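Local coordinates for protein arginine decarboxylase (Campylobacter jejuni subsp. jejuni, PDB 3NZP) that probably makes agmatine from arginine for polyamine synthesis, using pyridoxal 5'-phosphate as cofactor, at residues Lys175-His187 with Leu223-Gly235. Sequence-based numbering, arbitrary orientation.
Sequences KPKPNIGLRVRLH and LLEQFTMIHFHLG. With PLP (pyridoxal-5'-phosphate), chain E.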
loop_
_atom_site.group_PDB
_atom_site.type_symbol
_atom_site.label_atom_id
_atom_site.label_comp_id
_atom_site.label_asym_id
_atom_site.label_seq_id
_atom_site.Cartn_x
_atom_site.Cartn_y
_atom_site.Cartn_z
ATOM N N LYS B 175 32.918 21.013 19.441
ATOM C CA LYS B 175 34.038 20.445 18.705
ATOM C C LYS B 175 33.627 19.253 17.858
ATOM O O LYS B 175 33.853 19.237 16.645
ATOM C CB LYS B 175 35.152 20.025 19.672
ATOM C CG LYS B 175 36.460 19.586 19.001
ATOM C CD LYS B 175 37.254 20.771 18.429
ATOM C CE LYS B 175 38.577 20.314 17.803
ATOM N NZ LYS B 175 38.374 19.408 16.633
ATOM N N PRO B 176 33.005 18.234 18.475
ATOM C CA PRO B 176 32.584 17.044 17.716
ATOM C C PRO B 176 31.604 17.368 16.586
ATOM O O PRO B 176 30.508 17.894 16.818
ATOM C CB PRO B 176 31.956 16.147 18.790
ATOM C CG PRO B 176 32.633 16.609 20.063
ATOM C CD PRO B 176 32.632 18.109 19.893
ATOM N N LYS B 177 32.013 17.075 15.358
ATOM C CA LYS B 177 31.154 17.315 14.210
ATOM C C LYS B 177 31.008 16.046 13.380
ATOM O O LYS B 177 31.930 15.230 13.285
ATOM C CB LYS B 177 31.678 18.479 13.351
ATOM C CG LYS B 177 33.144 18.850 13.581
ATOM C CD LYS B 177 33.569 20.092 12.786
ATOM C CE LYS B 177 32.788 21.344 13.182
ATOM N NZ LYS B 177 32.935 21.694 14.631
ATOM N N PRO B 178 29.823 15.854 12.784
ATOM C CA PRO B 178 29.585 14.662 11.970
ATOM C C PRO B 178 30.367 14.665 10.669
ATOM O O PRO B 178 30.890 15.693 10.231
ATOM C CB PRO B 178 28.079 14.698 11.748
ATOM C CG PRO B 178 27.777 16.166 11.741
ATOM C CD PRO B 178 28.618 16.705 12.852
ATOM N N ASN B 179 30.467 13.492 10.064
ATOM C CA ASN B 179 31.152 13.358 8.799
ATOM C C ASN B 179 30.184 13.780 7.729
ATOM O O ASN B 179 28.986 13.531 7.830
ATOM C CB ASN B 179 31.559 11.918 8.569
ATOM C CG ASN B 179 32.855 11.595 9.223
ATOM O OD1 ASN B 179 33.207 10.418 9.388
ATOM N ND2 ASN B 179 33.601 12.641 9.599
ATOM N N ILE B 180 30.705 14.415 6.693
ATOM C CA ILE B 180 29.864 14.873 5.610
ATOM C C ILE B 180 29.932 13.938 4.406
ATOM O O ILE B 180 31.009 13.517 3.999
ATOM C CB ILE B 180 30.280 16.284 5.196
ATOM C CG1 ILE B 180 30.009 17.257 6.351
ATOM C CG2 ILE B 180 29.550 16.680 3.932
ATOM C CD1 ILE B 180 30.456 18.685 6.092
ATOM N N GLY B 181 28.776 13.591 3.852
ATOM C CA GLY B 181 28.755 12.722 2.686
ATOM C C GLY B 181 28.085 13.452 1.536
ATOM O O GLY B 181 27.176 14.252 1.767
ATOM N N LEU B 182 28.520 13.212 0.302
ATOM C CA LEU B 182 27.888 13.889 -0.837
ATOM C C LEU B 182 27.208 12.888 -1.764
ATOM O O LEU B 182 27.854 11.975 -2.271
ATOM C CB LEU B 182 28.918 14.703 -1.635
ATOM C CG LEU B 182 29.621 15.854 -0.913
ATOM C CD1 LEU B 182 30.484 16.608 -1.902
ATOM C CD2 LEU B 182 28.594 16.790 -0.301
ATOM N N ARG B 183 25.907 13.048 -1.970
ATOM C CA ARG B 183 25.171 12.146 -2.844
ATOM C C ARG B 183 25.365 12.611 -4.280
ATOM O O ARG B 183 24.932 13.700 -4.654
ATOM C CB ARG B 183 23.677 12.157 -2.507
ATOM C CG ARG B 183 22.877 11.159 -3.303
ATOM C CD ARG B 183 21.406 11.271 -3.023
ATOM N NE ARG B 183 20.651 10.253 -3.746
ATOM C CZ ARG B 183 19.323 10.209 -3.831
ATOM N NH1 ARG B 183 18.744 9.232 -4.521
ATOM N NH2 ARG B 183 18.569 11.134 -3.237
ATOM N N VAL B 184 26.007 11.786 -5.092
ATOM C CA VAL B 184 26.243 12.178 -6.467
ATOM C C VAL B 184 25.084 11.855 -7.402
ATOM O O VAL B 184 24.437 10.822 -7.273
ATOM C CB VAL B 184 27.523 11.524 -6.998
ATOM C CG1 VAL B 184 28.706 11.936 -6.118
ATOM C CG2 VAL B 184 27.366 10.021 -7.021
ATOM N N ARG B 185 24.822 12.762 -8.335
ATOM C CA ARG B 185 23.770 12.590 -9.319
ATOM C C ARG B 185 24.411 11.782 -10.445
ATOM O O ARG B 185 25.356 12.253 -11.067
ATOM C CB ARG B 185 23.338 13.961 -9.836
ATOM C CG ARG B 185 22.271 13.953 -10.904
ATOM C CD ARG B 185 20.893 13.804 -10.290
ATOM N NE ARG B 185 20.492 14.972 -9.497
ATOM C CZ ARG B 185 20.132 16.146 -10.010
ATOM N NH1 ARG B 185 19.783 17.143 -9.202
ATOM N NH2 ARG B 185 20.121 16.321 -11.329
ATOM N N LEU B 186 23.934 10.564 -10.699
ATOM C CA LEU B 186 24.503 9.737 -11.772
ATOM C C LEU B 186 23.829 9.981 -13.116
ATOM O O LEU B 186 22.610 10.078 -13.198
ATOM C CB LEU B 186 24.391 8.244 -11.433
ATOM C CG LEU B 186 25.192 7.711 -10.245
ATOM C CD1 LEU B 186 25.010 6.217 -10.154
ATOM C CD2 LEU B 186 26.663 8.047 -10.396
ATOM N N HIS B 187 24.622 10.080 -14.176
ATOM C CA HIS B 187 24.057 10.292 -15.501
ATOM C C HIS B 187 23.801 8.963 -16.194
ATOM O O HIS B 187 23.432 8.940 -17.367
ATOM C CB HIS B 187 24.982 11.157 -16.363
ATOM C CG HIS B 187 24.574 12.600 -16.426
ATOM N ND1 HIS B 187 25.134 13.493 -17.314
ATOM C CD2 HIS B 187 23.656 13.302 -15.718
ATOM C CE1 HIS B 187 24.578 14.682 -17.153
ATOM N NE2 HIS B 187 23.678 14.592 -16.189
ATOM N N LEU B 223 36.575 22.613 6.157
ATOM C CA LEU B 223 35.785 21.470 6.609
ATOM C C LEU B 223 36.046 20.224 5.754
ATOM O O LEU B 223 35.409 19.193 5.948
ATOM C CB LEU B 223 34.295 21.836 6.567
ATOM C CG LEU B 223 33.450 21.757 7.852
ATOM C CD1 LEU B 223 34.249 22.197 9.058
ATOM C CD2 LEU B 223 32.196 22.630 7.682
ATOM N N LEU B 224 36.989 20.314 4.819
ATOM C CA LEU B 224 37.283 19.178 3.964
ATOM C C LEU B 224 37.525 17.936 4.787
ATOM O O LEU B 224 37.314 16.827 4.320
ATOM C CB LEU B 224 38.497 19.461 3.086
ATOM C CG LEU B 224 38.212 20.285 1.824
ATOM C CD1 LEU B 224 39.485 20.413 1.009
ATOM C CD2 LEU B 224 37.128 19.605 0.996
ATOM N N GLU B 225 37.961 18.133 6.020
ATOM C CA GLU B 225 38.225 17.024 6.913
ATOM C C GLU B 225 36.993 16.136 7.081
ATOM O O GLU B 225 37.109 14.937 7.302
ATOM C CB GLU B 225 38.640 17.563 8.275
ATOM C CG GLU B 225 39.973 18.277 8.286
ATOM C CD GLU B 225 41.151 17.310 8.303
ATOM O OE1 GLU B 225 42.304 17.783 8.440
ATOM O OE2 GLU B 225 40.924 16.083 8.182
ATOM N N GLN B 226 35.810 16.732 6.971
ATOM C CA GLN B 226 34.578 15.986 7.148
ATOM C C GLN B 226 34.155 15.202 5.925
ATOM O O GLN B 226 33.631 14.094 6.047
ATOM C CB GLN B 226 33.452 16.920 7.563
ATOM C CG GLN B 226 33.827 17.832 8.722
ATOM C CD GLN B 226 34.605 17.110 9.820
ATOM O OE1 GLN B 226 34.134 16.121 10.401
ATOM N NE2 GLN B 226 35.805 17.614 10.113
ATOM N N PHE B 227 34.370 15.768 4.742
ATOM C CA PHE B 227 34.002 15.089 3.510
ATOM C C PHE B 227 34.742 13.751 3.435
ATOM O O PHE B 227 35.904 13.703 3.052
ATOM C CB PHE B 227 34.340 15.981 2.322
ATOM C CG PHE B 227 33.921 15.418 1.001
ATOM C CD1 PHE B 227 32.909 14.475 0.917
ATOM C CD2 PHE B 227 34.536 15.843 -0.169
ATOM C CE1 PHE B 227 32.508 13.956 -0.314
ATOM C CE2 PHE B 227 34.147 15.335 -1.409
ATOM C CZ PHE B 227 33.130 14.386 -1.481
ATOM N N THR B 228 34.075 12.660 3.801
ATOM C CA THR B 228 34.730 11.361 3.766
ATOM C C THR B 228 34.176 10.321 2.795
ATOM O O THR B 228 34.845 9.315 2.530
ATOM C CB THR B 228 34.760 10.738 5.158
ATOM O OG1 THR B 228 33.424 10.613 5.663
ATOM C CG2 THR B 228 35.574 11.599 6.081
HETATM N N MSE B 229 32.961 10.526 2.289
HETATM C CA MSE B 229 32.393 9.573 1.335
HETATM C C MSE B 229 31.347 10.150 0.405
HETATM O O MSE B 229 30.675 11.129 0.734
HETATM C CB MSE B 229 31.785 8.350 2.040
HETATM C CG MSE B 229 30.514 8.624 2.807
HETATM SE SE MSE B 229 29.412 7.025 3.184
HETATM C CE MSE B 229 30.577 6.037 4.385
ATOM N N ILE B 230 31.251 9.544 -0.776
ATOM C CA ILE B 230 30.249 9.916 -1.762
ATOM C C ILE B 230 29.261 8.745 -1.783
ATOM O O ILE B 230 29.638 7.599 -1.537
ATOM C CB ILE B 230 30.821 10.099 -3.201
ATOM C CG1 ILE B 230 31.489 8.837 -3.688
ATOM C CG2 ILE B 230 31.829 11.194 -3.229
ATOM C CD1 ILE B 230 31.899 8.976 -5.111
ATOM N N HIS B 231 28.001 9.037 -2.076
ATOM C CA HIS B 231 26.968 8.017 -2.081
ATOM C C HIS B 231 26.031 8.199 -3.265
ATOM O O HIS B 231 25.801 9.325 -3.717
ATOM C CB HIS B 231 26.194 8.100 -0.743
ATOM C CG HIS B 231 24.872 7.390 -0.736
ATOM N ND1 HIS B 231 23.683 8.034 -1.007
ATOM C CD2 HIS B 231 24.550 6.097 -0.490
ATOM C CE1 HIS B 231 22.686 7.169 -0.928
ATOM N NE2 HIS B 231 23.186 5.986 -0.616
ATOM N N PHE B 232 25.517 7.085 -3.782
ATOM C CA PHE B 232 24.555 7.107 -4.885
ATOM C C PHE B 232 23.564 5.959 -4.651
ATOM O O PHE B 232 23.919 4.951 -4.029
ATOM C CB PHE B 232 25.274 6.975 -6.242
ATOM C CG PHE B 232 25.883 5.626 -6.510
ATOM C CD1 PHE B 232 25.118 4.598 -7.046
ATOM C CD2 PHE B 232 27.225 5.383 -6.234
ATOM C CE1 PHE B 232 25.682 3.343 -7.299
ATOM C CE2 PHE B 232 27.795 4.126 -6.483
ATOM C CZ PHE B 232 27.023 3.107 -7.014
ATOM N N HIS B 233 22.312 6.131 -5.074
ATOM C CA HIS B 233 21.314 5.061 -4.919
ATOM C C HIS B 233 20.637 4.818 -6.254
ATOM O O HIS B 233 20.109 5.745 -6.850
ATOM C CB HIS B 233 20.239 5.402 -3.851
ATOM C CG HIS B 233 19.254 4.287 -3.598
ATOM N ND1 HIS B 233 19.628 3.035 -3.147
ATOM C CD2 HIS B 233 17.912 4.230 -3.768
ATOM C CE1 HIS B 233 18.564 2.258 -3.056
ATOM N NE2 HIS B 233 17.510 2.959 -3.427
ATOM N N LEU B 234 20.663 3.577 -6.727
ATOM C CA LEU B 234 20.027 3.247 -8.000
ATOM C C LEU B 234 18.600 2.771 -7.800
ATOM O O LEU B 234 17.822 2.750 -8.746
ATOM C CB LEU B 234 20.791 2.144 -8.732
ATOM C CG LEU B 234 22.228 2.460 -9.118
ATOM C CD1 LEU B 234 22.808 1.268 -9.868
ATOM C CD2 LEU B 234 22.274 3.739 -9.954
ATOM N N GLY B 235 18.262 2.377 -6.576
ATOM C CA GLY B 235 16.919 1.904 -6.306
ATOM C C GLY B 235 16.919 0.511 -5.713
ATOM O O GLY B 235 17.972 -0.094 -5.544
HETATM N N1 PLP E . 20.002 3.190 0.392
HETATM C C2 PLP E . 19.230 4.280 0.338
HETATM C C2A PLP E . 19.880 5.638 0.339
HETATM C C3 PLP E . 17.809 4.154 0.306
HETATM O O3 PLP E . 17.011 5.270 0.258
HETATM C C4 PLP E . 17.234 2.811 0.295
HETATM C C4A PLP E . 15.771 2.611 0.250
HETATM C C5 PLP E . 18.140 1.683 0.357
HETATM C C6 PLP E . 19.519 1.934 0.392
HETATM C C5A PLP E . 17.629 0.235 0.366
HETATM O O4P PLP E . 17.789 -0.388 -0.922
HETATM P P PLP E . 17.244 -1.913 -0.819
HETATM O O1P PLP E . 17.661 -2.641 -2.031
HETATM O O2P PLP E . 17.845 -2.660 0.463
HETATM O O3P PLP E . 15.647 -1.918 -0.735
HETATM O O HOH W 1 36.630 12.700 8.993
HETATM O O HOH W 2 21.574 9.078 -6.654
#
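Leu182 lays its CD1 methyl over one face of the Phe227 ring, 3.9 Å from CD1 to the ring centroid, a CH-pi contact offset toward the rim; Ile180 O meets the same ring at its edge. Farther along, Leu186 CD1 touches both Phe232 CD1 and Leu234 CD2, while Val184 sets CG1 against Ile230 CB and CG2 against Phe232 CB. Ile180, Leu182, Phe227 and Ile230 thus form the greasy outer face of two adjoining parallel strands, 179-183 and 227-231, of the TIM-type barrel.

The backbones are laced in parallel register. Leu182 takes part twice: its N reaches Met229 O at 3.0 Å, and its O receives His231 N at 2.9 Å. Val184 N then bonds His231 O at 2.8 Å.

Arg183 and His231 point to the other, inner face. With chi1 -175° and an extended chain, Arg183 runs its CG past His231 ND1 at 4.0 Å and carries its guanidinium on to a salt bridge with Glu158. His231 meets the cofactor methyl C2A edge-on, and NE2 has a weak bond to Glu320. The His233 imidazole lies face to face with the pyridine, PLP C3 3.8 Å above its plane; Gly235 N covers the opposite face, and Gly273 N orients the ring by bonding ND1. The strand pairing, through His231 N and O, therefore sets the His231 side chain on the cofactor side, edge to the methyl.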